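Local coordinates for putative NADH-flavin reductase (PDB 3H2S), which binds NADPH in a Rossmann-type domain and probably acts as an NAD(P)H-dependent oxidoreductase, at residues Ala15-His25 with Ala193-Glu201; Leu55-Val66 with His88-Leu99. One frame throughout, in Å; residues are numbered along the deposited sequence.

Interaction 1 (Ala15-His25 with Ala193-Glu201)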
loop_
_atom_site.group_PDB
_atom_site.type_symbol
_atom_site.label_atom_id
_atom_site.label_comp_id
_atom_site.label_asym_id
_atom_site.label_seq_id
_atom_site.Cartn_x
_atom_site.Cartn_y
_atom_site.Cartn_z
ATOM N N ALA A 15 6.428 -23.256 10.947
ATOM C CA ALA A 15 7.847 -23.600 10.920
ATOM C C ALA A 15 8.668 -22.456 11.518
ATOM O O ALA A 15 9.638 -22.688 12.253
ATOM C CB ALA A 15 8.286 -23.874 9.502
ATOM N N ILE A 16 8.276 -21.225 11.188
ATOM C CA ILE A 16 8.910 -20.022 11.740
ATOM C C ILE A 16 8.730 -19.935 13.257
ATOM O O ILE A 16 9.675 -19.624 13.992
ATOM C CB ILE A 16 8.351 -18.746 11.085
ATOM C CG1 ILE A 16 8.743 -18.711 9.590
ATOM C CG2 ILE A 16 8.850 -17.509 11.825
ATOM C CD1 ILE A 16 7.777 -17.896 8.708
ATOM N N VAL A 17 7.524 -20.244 13.730
ATOM C CA VAL A 17 7.264 -20.238 15.171
ATOM C C VAL A 17 8.167 -21.232 15.889
ATOM O O VAL A 17 8.835 -20.883 16.869
ATOM C CB VAL A 17 5.777 -20.528 15.503
ATOM C CG1 VAL A 17 5.601 -20.786 17.014
ATOM C CG2 VAL A 17 4.899 -19.365 15.065
ATOM N N ALA A 18 8.312 -22.426 15.309
ATOM C CA ALA A 18 9.143 -23.468 15.905
ATOM C C ALA A 18 10.622 -23.069 15.935
ATOM O O ALA A 18 11.298 -23.220 16.959
ATOM C CB ALA A 18 8.963 -24.793 15.147
ATOM N N GLU A 19 11.107 -22.524 14.828
ATOM C CA GLU A 19 12.506 -22.124 14.737
ATOM C C GLU A 19 12.770 -20.965 15.697
ATOM O O GLU A 19 13.823 -20.905 16.331
ATOM C CB GLU A 19 12.877 -21.721 13.305
ATOM C CG GLU A 19 14.356 -21.315 13.141
ATOM C CD GLU A 19 15.320 -22.466 13.439
ATOM O OE1 GLU A 19 14.874 -23.638 13.418
ATOM O OE2 GLU A 19 16.520 -22.199 13.709
ATOM N N ALA A 20 11.825 -20.031 15.777
ATOM C CA ALA A 20 11.923 -18.930 16.733
ATOM C C ALA A 20 12.054 -19.424 18.168
ATOM O O ALA A 20 12.866 -18.898 18.932
ATOM C CB ALA A 20 10.735 -17.998 16.598
ATOM N N ARG A 21 11.223 -20.399 18.542
ATOM C CA ARG A 21 11.250 -20.951 19.892
ATOM C C ARG A 21 12.534 -21.717 20.135
ATOM O O ARG A 21 13.094 -21.667 21.246
ATOM C CB ARG A 21 10.045 -21.862 20.145
ATOM C CG ARG A 21 8.740 -21.100 20.238
ATOM C CD ARG A 21 7.557 -22.058 20.298
ATOM N NE ARG A 21 7.268 -22.464 21.669
ATOM C CZ ARG A 21 6.952 -23.699 22.029
ATOM N NH1 ARG A 21 6.890 -24.663 21.116
ATOM N NH2 ARG A 21 6.662 -23.960 23.297
ATOM N N ARG A 22 12.994 -22.446 19.118
ATOM C CA ARG A 22 14.263 -23.176 19.246
ATOM C C ARG A 22 15.382 -22.187 19.573
ATOM O O ARG A 22 16.272 -22.475 20.384
ATOM C CB ARG A 22 14.598 -23.936 17.957
ATOM C CG ARG A 22 15.860 -24.794 18.073
ATOM C CD ARG A 22 16.050 -25.687 16.845
ATOM N NE ARG A 22 16.701 -24.984 15.735
ATOM C CZ ARG A 22 17.947 -24.511 15.758
ATOM N NH1 ARG A 22 18.660 -24.534 16.876
ATOM N NH2 ARG A 22 18.439 -23.895 14.691
ATOM N N ARG A 23 15.284 -20.996 18.988
ATOM C CA ARG A 23 16.336 -19.993 19.104
ATOM C C ARG A 23 16.113 -19.043 20.278
ATOM O O ARG A 23 16.747 -17.990 20.352
ATOM C CB ARG A 23 16.433 -19.198 17.798
ATOM C CG ARG A 23 17.015 -19.995 16.661
ATOM C CD ARG A 23 17.359 -19.086 15.481
ATOM N NE ARG A 23 17.634 -19.886 14.297
ATOM C CZ ARG A 23 18.277 -19.440 13.224
ATOM N NH1 ARG A 23 18.895 -18.262 13.250
ATOM N NH2 ARG A 23 18.416 -20.237 12.179
ATOM N N GLY A 24 15.152 -19.372 21.140
ATOM C CA GLY A 24 14.991 -18.673 22.418
ATOM C C GLY A 24 14.283 -17.327 22.327
ATOM O O GLY A 24 14.455 -16.473 23.190
ATOM N N HIS A 25 13.484 -17.133 21.286
ATOM C CA HIS A 25 12.727 -15.895 21.134
ATOM C C HIS A 25 11.294 -16.032 21.646
ATOM O O HIS A 25 10.723 -17.130 21.649
ATOM C CB HIS A 25 12.752 -15.428 19.683
ATOM C CG HIS A 25 14.118 -15.071 19.203
ATOM N ND1 HIS A 25 14.859 -15.904 18.391
ATOM C CD2 HIS A 25 14.963 -14.089 19.598
ATOM C CE1 HIS A 25 16.068 -15.391 18.223
ATOM N NE2 HIS A 25 16.170 -14.315 18.983
ATOM N N ALA A 193 12.422 -21.172 7.307
ATOM C CA ALA A 193 12.451 -20.724 8.698
ATOM C C ALA A 193 13.882 -20.381 9.148
ATOM O O ALA A 193 14.090 -19.375 9.825
ATOM C CB ALA A 193 11.826 -21.773 9.638
ATOM N N LEU A 194 14.843 -21.240 8.809
ATOM C CA LEU A 194 16.257 -20.957 9.090
ATOM C C LEU A 194 16.653 -19.602 8.528
ATOM O O LEU A 194 17.302 -18.806 9.205
ATOM C CB LEU A 194 17.183 -22.030 8.486
ATOM C CG LEU A 194 17.231 -23.438 9.089
ATOM C CD1 LEU A 194 18.402 -24.220 8.482
ATOM C CD2 LEU A 194 17.338 -23.389 10.609
ATOM N N ALA A 195 16.343 -19.390 7.253
ATOM C CA ALA A 195 16.720 -18.159 6.547
ATOM C C ALA A 195 16.095 -16.916 7.180
ATOM O O ALA A 195 16.723 -15.876 7.286
ATOM C CB ALA A 195 16.337 -18.267 5.047
ATOM N N ILE A 196 14.818 -17.009 7.527
ATOM C CA ILE A 196 14.132 -15.923 8.188
ATOM C C ILE A 196 14.732 -15.567 9.544
ATOM O O ILE A 196 15.044 -14.404 9.796
ATOM C CB ILE A 196 12.628 -16.226 8.303
ATOM C CG1 ILE A 196 12.001 -16.204 6.894
ATOM C CG2 ILE A 196 11.951 -15.208 9.235
ATOM C CD1 ILE A 196 10.536 -16.645 6.842
ATOM N N LEU A 197 14.954 -16.576 10.386
ATOM C CA LEU A 197 15.518 -16.356 11.698
ATOM C C LEU A 197 16.962 -15.901 11.600
ATOM O O LEU A 197 17.400 -15.090 12.401
ATOM C CB LEU A 197 15.395 -17.598 12.589
ATOM C CG LEU A 197 14.153 -17.611 13.495
ATOM C CD1 LEU A 197 14.137 -16.409 14.431
ATOM C CD2 LEU A 197 12.879 -17.674 12.664
ATOM N N ASP A 198 17.673 -16.374 10.577
ATOM C CA ASP A 198 19.040 -15.898 10.337
ATOM C C ASP A 198 19.040 -14.393 10.116
ATOM O O ASP A 198 19.902 -13.686 10.628
ATOM C CB ASP A 198 19.670 -16.610 9.137
ATOM C CG ASP A 198 20.245 -17.969 9.507
ATOM O OD1 ASP A 198 20.226 -18.325 10.704
ATOM O OD2 ASP A 198 20.721 -18.673 8.597
ATOM N N GLN A 199 18.122 -13.919 9.273
ATOM C CA GLN A 199 18.025 -12.480 8.994
ATOM C C GLN A 199 17.612 -11.699 10.234
ATOM O O GLN A 199 18.095 -10.601 10.464
ATOM C CB GLN A 199 17.045 -12.224 7.847
ATOM C CG GLN A 199 17.594 -12.587 6.484
ATOM C CD GLN A 199 18.785 -11.724 6.081
ATOM O OE1 GLN A 199 18.865 -10.553 6.438
ATOM N NE2 GLN A 199 19.749 -12.329 5.413
ATOM N N LEU A 200 16.649 -12.222 10.990
ATOM C CA LEU A 200 16.211 -11.548 12.217
ATOM C C LEU A 200 17.374 -11.377 13.206
ATOM O O LEU A 200 17.515 -10.327 13.844
ATOM C CB LEU A 200 15.079 -12.336 12.871
ATOM C CG LEU A 200 13.649 -11.799 12.765
ATOM C CD1 LEU A 200 13.461 -10.821 11.629
ATOM C CD2 LEU A 200 12.614 -12.915 12.761
ATOM N N GLU A 201 18.204 -12.411 13.333
ATOM C CA GLU A 201 19.299 -12.388 14.300
ATOM C C GLU A 201 20.494 -11.612 13.776
ATOM O O GLU A 201 21.170 -10.930 14.538
ATOM C CB GLU A 201 19.709 -13.802 14.730
ATOM C CG GLU A 201 18.657 -14.497 15.582
ATOM C CD GLU A 201 19.119 -15.844 16.130
ATOM O OE1 GLU A 201 19.889 -16.547 15.428
ATOM O OE2 GLU A 201 18.765 -16.171 17.288
#
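Two helices on one face of a Rossmann-fold sheet meet here: Ala15-Arg22, from the first helix of the NADPH-binding fold, and Ala193-Glu201, their segment axes 9.0 Å apart and crossing at -50°. Near the sheet, Ile16 and Ile196 cross at about a right angle, CD1 against CD1 at 3.6 Å. Ala193 meets the first helix with a methyl alone, its CB 3.8 Å from Glu19 CB. Leu197 fills the middle, with CG against Glu19 CG and CD2 beside Ile16 CG2.

The side away from the sheet carries a salt-bridge network built round Arg23. Its chain is extended from CG to NE and runs past Leu197 in the opposite direction, laying the guanidinium flat over Leu197 CB, which sits 3.4 Å from the plane beneath the group's centre. The edge is gripped by three carboxylates. Arg23 NE gives an in-plane bond of 2.6 Å to the anti lone pair of Glu19 OE2; its NH1 and NH2 both converge on Asp198 OD1, at 2.9 and 3.0 Å; NH1 also reaches Glu201 OE1 at 2.9 Å, from above that carboxylate's plane. Glu19, bent at chi2 (63°), turns its carboxylate back to accept from Arg22 NE as well, while Asp198 OD2 bonds to Tyr170. A leucine in place of Arg23 would probably strip Asp198 OD1 and Glu201 of the charge they share, leave Glu19 with Arg22 alone of the two arginines, and let Glu201 turn more freely.

Beyond the arginine, a Schellman motif with Gly24 at positive phi ends the first helix, and His25 turns its ring edge to Glu201 OE2. Underneath, Ile16 and Ile196 both rest on Val67 of strand 65-68 and Ile103 of strand 99-103, and Leu197 and His25 on Ile3 of strand 2-6.

Interaction 2 (Leu55-Val66 with His88-Leu99)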
loop_
_atom_site.group_PDB
_atom_site.type_symbol
_atom_site.label_atom_id
_atom_site.label_comp_id
_atom_site.label_asym_id
_atom_site.label_seq_id
_atom_site.Cartn_x
_atom_site.Cartn_y
_atom_site.Cartn_z
ATOM N N LEU A 55 -4.848 -5.096 13.011
ATOM C CA LEU A 55 -3.716 -4.863 13.900
ATOM C C LEU A 55 -3.393 -3.375 14.048
ATOM O O LEU A 55 -3.513 -2.607 13.092
ATOM C CB LEU A 55 -2.480 -5.609 13.420
ATOM C CG LEU A 55 -2.496 -7.137 13.517
ATOM C CD1 LEU A 55 -1.304 -7.709 12.745
ATOM C CD2 LEU A 55 -2.468 -7.585 14.979
ATOM N N THR A 56 -3.075 -2.961 15.275
ATOM C CA THR A 56 -2.798 -1.550 15.569
ATOM C C THR A 56 -1.333 -1.359 15.923
ATOM O O THR A 56 -0.623 -2.325 16.200
ATOM C CB THR A 56 -3.635 -1.058 16.768
ATOM O OG1 THR A 56 -3.263 -1.801 17.933
ATOM C CG2 THR A 56 -5.121 -1.257 16.492
ATOM N N GLU A 57 -0.907 -0.104 16.011
ATOM C CA GLU A 57 0.453 0.187 16.432
ATOM C C GLU A 57 0.716 -0.372 17.823
ATOM O O GLU A 57 1.738 -1.020 18.046
ATOM C CB GLU A 57 0.723 1.692 16.406
ATOM C CG GLU A 57 1.316 2.167 15.104
ATOM C CD GLU A 57 1.934 3.551 15.222
ATOM O OE1 GLU A 57 2.167 4.009 16.367
ATOM O OE2 GLU A 57 2.177 4.178 14.169
ATOM N N ALA A 58 -0.264 -0.229 18.716
ATOM C CA ALA A 58 -0.141 -0.742 20.077
ATOM C C ALA A 58 0.069 -2.260 20.142
ATOM O O ALA A 58 0.823 -2.750 20.993
ATOM C CB ALA A 58 -1.344 -0.324 20.924
ATOM N N ASP A 59 -0.624 -3.002 19.278
ATOM C CA ASP A 59 -0.467 -4.459 19.221
ATOM C C ASP A 59 0.993 -4.841 19.015
ATOM O O ASP A 59 1.417 -5.936 19.396
ATOM C CB ASP A 59 -1.320 -5.066 18.091
ATOM C CG ASP A 59 -2.806 -5.025 18.386
ATOM O OD1 ASP A 59 -3.180 -5.057 19.579
ATOM O OD2 ASP A 59 -3.602 -4.891 17.420
ATOM N N LEU A 60 1.718 -3.998 18.288
ATOM C CA LEU A 60 3.054 -4.340 17.824
ATOM C C LEU A 60 4.170 -3.641 18.601
ATOM O O LEU A 60 5.340 -3.819 18.291
ATOM C CB LEU A 60 3.202 -4.046 16.325
ATOM C CG LEU A 60 2.577 -5.040 15.344
ATOM C CD1 LEU A 60 3.140 -4.854 13.947
ATOM C CD2 LEU A 60 2.759 -6.471 15.813
ATOM N N ASP A 61 3.824 -2.815 19.580
ATOM C CA ASP A 61 4.846 -1.963 20.185
ATOM C C ASP A 61 5.797 -2.701 21.125
ATOM O O ASP A 61 6.948 -2.291 21.298
ATOM C CB ASP A 61 4.245 -0.727 20.856
ATOM C CG ASP A 61 5.172 0.483 20.779
ATOM O OD1 ASP A 61 6.282 0.350 20.211
ATOM O OD2 ASP A 61 4.793 1.567 21.278
ATOM N N SER A 62 5.362 -3.845 21.640
ATOM C CA SER A 62 6.247 -4.676 22.449
ATOM C C SER A 62 7.150 -5.595 21.621
ATOM O O SER A 62 8.029 -6.266 22.173
ATOM C CB SER A 62 5.452 -5.493 23.471
ATOM O OG SER A 62 4.685 -6.490 22.824
ATOM N N VAL A 63 6.912 -5.672 20.315
ATOM C CA VAL A 63 7.654 -6.624 19.480
ATOM C C VAL A 63 8.871 -5.991 18.780
ATOM O O VAL A 63 8.851 -4.815 18.401
ATOM C CB VAL A 63 6.745 -7.351 18.459
ATOM C CG1 VAL A 63 5.442 -7.818 19.120
ATOM C CG2 VAL A 63 6.468 -6.467 17.283
ATOM N N ASP A 64 9.934 -6.779 18.643
ATOM C CA ASP A 64 11.172 -6.340 18.008
ATOM C C ASP A 64 11.175 -6.674 16.510
ATOM O O ASP A 64 11.876 -6.037 15.714
ATOM C CB ASP A 64 12.375 -6.999 18.705
ATOM C CG ASP A 64 12.409 -6.726 20.201
ATOM O OD1 ASP A 64 12.215 -7.677 20.999
ATOM O OD2 ASP A 64 12.632 -5.555 20.585
ATOM N N ALA A 65 10.396 -7.682 16.139
ATOM C CA ALA A 65 10.298 -8.110 14.749
ATOM C C ALA A 65 8.917 -8.665 14.426
ATOM O O ALA A 65 8.224 -9.218 15.294
ATOM C CB ALA A 65 11.347 -9.153 14.429
ATOM N N VAL A 66 8.576 -8.586 13.150
ATOM C CA VAL A 66 7.338 -9.142 12.618
ATOM C C VAL A 66 7.661 -9.969 11.382
ATOM O O VAL A 66 8.460 -9.556 10.541
ATOM C CB VAL A 66 6.341 -8.022 12.221
ATOM C CG1 VAL A 66 5.053 -8.642 11.668
ATOM C CG2 VAL A 66 6.023 -7.159 13.438
ATOM N N HIS A 88 -0.590 -2.633 5.127
ATOM C CA HIS A 88 -1.061 -2.363 6.481
ATOM C C HIS A 88 0.088 -2.507 7.475
ATOM O O HIS A 88 0.263 -1.666 8.369
ATOM C CB HIS A 88 -2.213 -3.302 6.872
ATOM C CG HIS A 88 -2.812 -2.977 8.205
ATOM N ND1 HIS A 88 -3.345 -1.737 8.485
ATOM C CD2 HIS A 88 -2.778 -3.647 9.384
ATOM C CE1 HIS A 88 -3.715 -1.697 9.755
ATOM N NE2 HIS A 88 -3.350 -2.829 10.331
ATOM N N LEU A 89 0.824 -3.610 7.371
ATOM C CA LEU A 89 1.975 -3.825 8.268
ATOM C C LEU A 89 3.000 -2.687 8.204
ATOM O O LEU A 89 3.462 -2.186 9.234
ATOM C CB LEU A 89 2.659 -5.167 7.967
ATOM C CG LEU A 89 3.821 -5.512 8.915
ATOM C CD1 LEU A 89 3.451 -5.321 10.397
ATOM C CD2 LEU A 89 4.349 -6.927 8.666
ATOM N N VAL A 90 3.402 -2.322 6.988
ATOM C CA VAL A 90 4.301 -1.184 6.793
ATOM C C VAL A 90 3.782 0.091 7.470
ATOM O O VAL A 90 4.543 0.821 8.118
ATOM C CB VAL A 90 4.605 -0.936 5.288
ATOM C CG1 VAL A 90 5.308 0.422 5.089
ATOM C CG2 VAL A 90 5.489 -2.071 4.740
ATOM N N SER A 91 2.477 0.313 7.412
ATOM C CA SER A 91 1.912 1.530 7.981
ATOM C C SER A 91 2.065 1.575 9.497
ATOM O O SER A 91 2.059 2.653 10.092
ATOM C CB SER A 91 0.444 1.683 7.589
ATOM O OG SER A 91 -0.398 0.886 8.411
ATOM N N LEU A 92 2.255 0.406 10.113
ATOM C CA LEU A 92 2.406 0.320 11.572
ATOM C C LEU A 92 3.870 0.442 11.976
ATOM O O LEU A 92 4.188 0.467 13.161
ATOM C CB LEU A 92 1.861 -1.018 12.091
ATOM C CG LEU A 92 0.433 -1.393 11.696
ATOM C CD1 LEU A 92 0.079 -2.779 12.227
ATOM C CD2 LEU A 92 -0.535 -0.337 12.249
ATOM N N LEU A 93 4.767 0.403 10.998
ATOM C CA LEU A 93 6.190 0.401 11.303
ATOM C C LEU A 93 6.896 1.730 11.044
ATOM O O LEU A 93 8.118 1.807 11.122
ATOM C CB LEU A 93 6.884 -0.729 10.552
ATOM C CG LEU A 93 6.237 -2.098 10.759
ATOM C CD1 LEU A 93 6.997 -3.124 9.978
ATOM C CD2 LEU A 93 6.202 -2.443 12.246
ATOM N N ARG A 94 6.129 2.784 10.788
ATOM C CA ARG A 94 6.720 4.087 10.516
ATOM C C ARG A 94 7.438 4.618 11.758
ATOM O O ARG A 94 6.921 4.526 12.860
ATOM C CB ARG A 94 5.637 5.068 10.064
ATOM C CG ARG A 94 4.863 4.554 8.843
ATOM C CD ARG A 94 5.754 4.535 7.603
ATOM N NE ARG A 94 4.964 4.228 6.409
ATOM C CZ ARG A 94 5.469 4.039 5.199
ATOM N NH1 ARG A 94 6.784 4.090 5.020
ATOM N NH2 ARG A 94 4.663 3.730 4.187
ATOM N N ASN A 95 8.656 5.108 11.574
ATOM C CA ASN A 95 9.487 5.549 12.699
ATOM C C ASN A 95 9.653 4.507 13.819
ATOM O O ASN A 95 9.540 4.831 15.001
ATOM C CB ASN A 95 8.952 6.859 13.276
ATOM C CG ASN A 95 8.964 7.988 12.258
ATOM O OD1 ASN A 95 9.947 8.171 11.526
ATOM N ND2 ASN A 95 7.848 8.717 12.171
ATOM N N SER A 96 9.897 3.260 13.439
ATOM C CA SER A 96 10.191 2.200 14.404
ATOM C C SER A 96 11.384 1.394 13.911
ATOM O O SER A 96 11.624 1.297 12.705
ATOM C CB SER A 96 8.972 1.288 14.579
ATOM O OG SER A 96 9.306 0.076 15.243
ATOM N N ASP A 97 12.115 0.801 14.847
ATOM C CA ASP A 97 13.314 0.029 14.525
ATOM C C ASP A 97 12.931 -1.395 14.143
ATOM O O ASP A 97 13.784 -2.183 13.711
ATOM C CB ASP A 97 14.249 -0.021 15.739
ATOM C CG ASP A 97 14.907 1.311 16.024
ATOM O OD1 ASP A 97 14.926 2.174 15.120
ATOM O OD2 ASP A 97 15.434 1.481 17.143
ATOM N N THR A 98 11.654 -1.725 14.334
ATOM C CA THR A 98 11.157 -3.088 14.132
ATOM C C THR A 98 11.538 -3.672 12.779
ATOM O O THR A 98 11.227 -3.092 11.740
ATOM C CB THR A 98 9.635 -3.144 14.313
ATOM O OG1 THR A 98 9.308 -2.632 15.606
ATOM C CG2 THR A 98 9.111 -4.592 14.203
ATOM N N LEU A 99 12.122 -4.873 12.805
ATOM C CA LEU A 99 12.425 -5.618 11.593
ATOM C C LEU A 99 11.165 -6.291 11.078
ATOM O O LEU A 99 10.431 -6.922 11.837
ATOM C CB LEU A 99 13.470 -6.701 11.882
ATOM C CG LEU A 99 14.849 -6.266 12.370
ATOM C CD1 LEU A 99 15.674 -7.519 12.662
ATOM C CD2 LEU A 99 15.507 -5.464 11.285
HETATM O O HOH W 1 3.515 3.633 12.146
HETATM O O HOH W 2 6.877 -1.850 16.614
HETATM O O HOH W 3 10.989 -2.241 17.814
#
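The contact joins the beta-alpha-beta unit of strand 65-68, helix 80-91 and strand 99-103 to the loop and short helix that precede its first strand. The parallel pairing starts at Ala65 and Leu99: Leu99 N donates to Asp64 O at 3.1 Å, and Val66 N to Leu99 O at 2.8 Å. Leu99 O also lies 3.1 Å from Ala65 CA in a CA-H...O contact.

On the side of helix 80-91 that faces Leu60 and Val66, Leu89 has its CG anti to the backbone N (chi1 -176°), which swings the branched end toward both residues. Its CD2 meets Val66 CG1 tip to tip at 3.5 Å; its CD1 meets Leu60 CD1 at 3.6 Å and also lies near Val66 CG1, the two leucines crossing at about a right angle. Leu92 continues the apolar layer, with CD1 against Leu55 CB and CD2 near the backbone N of Glu57.

Polar links tie the margins. His88 NE2 donates to Leu55 O at 2.8 Å, with the oxygen near the ring plane; this bond sets the rotation of the imidazole, and Leu92 CG lies over one ring face, displaced toward the rim. A capping box between Thr56 and Asp59 begins helix 57-60. Thr98 OG1 meets a water that donates to Leu60 O, bridging the turn before each strand, and the ST turn at Ser96 leads into Thr98. Another water joins Glu57 OE2 to Ser91 O at the outer margin.

Alongside, strand 2-6 flanks strand 65-68, with Leu60 and Val63 touching Ala4; Leu89 packs on Phe102 of strand 99-103, and Arg94 reaches the second subunit in a salt bridge to its Asp84.

Interaction 2 is nested within the chain loop that interaction 1 closes, their centres about 18 Å apart. They exploit the same central strands differently: interaction 1 joins two helices resting on strands 2-6, 65-68 and 99-103, whereas interaction 2 includes the start of the 65-68/99-103 pairing itself. They touch where Leu200 CG packs 3.9 Å from Ala65 CB. Both are partly buried, interaction 1 centred about 13 Å and interaction 2 about 16 Å from the chain centre. Interaction 1 secures its side away from the sheet with charges gathered round one arginine; interaction 2 relies on backbone bonds, a histidine-carbonyl link and bridging waters. Interaction 1 lies nearer the bound NADPH, and interaction 2 borders the second subunit.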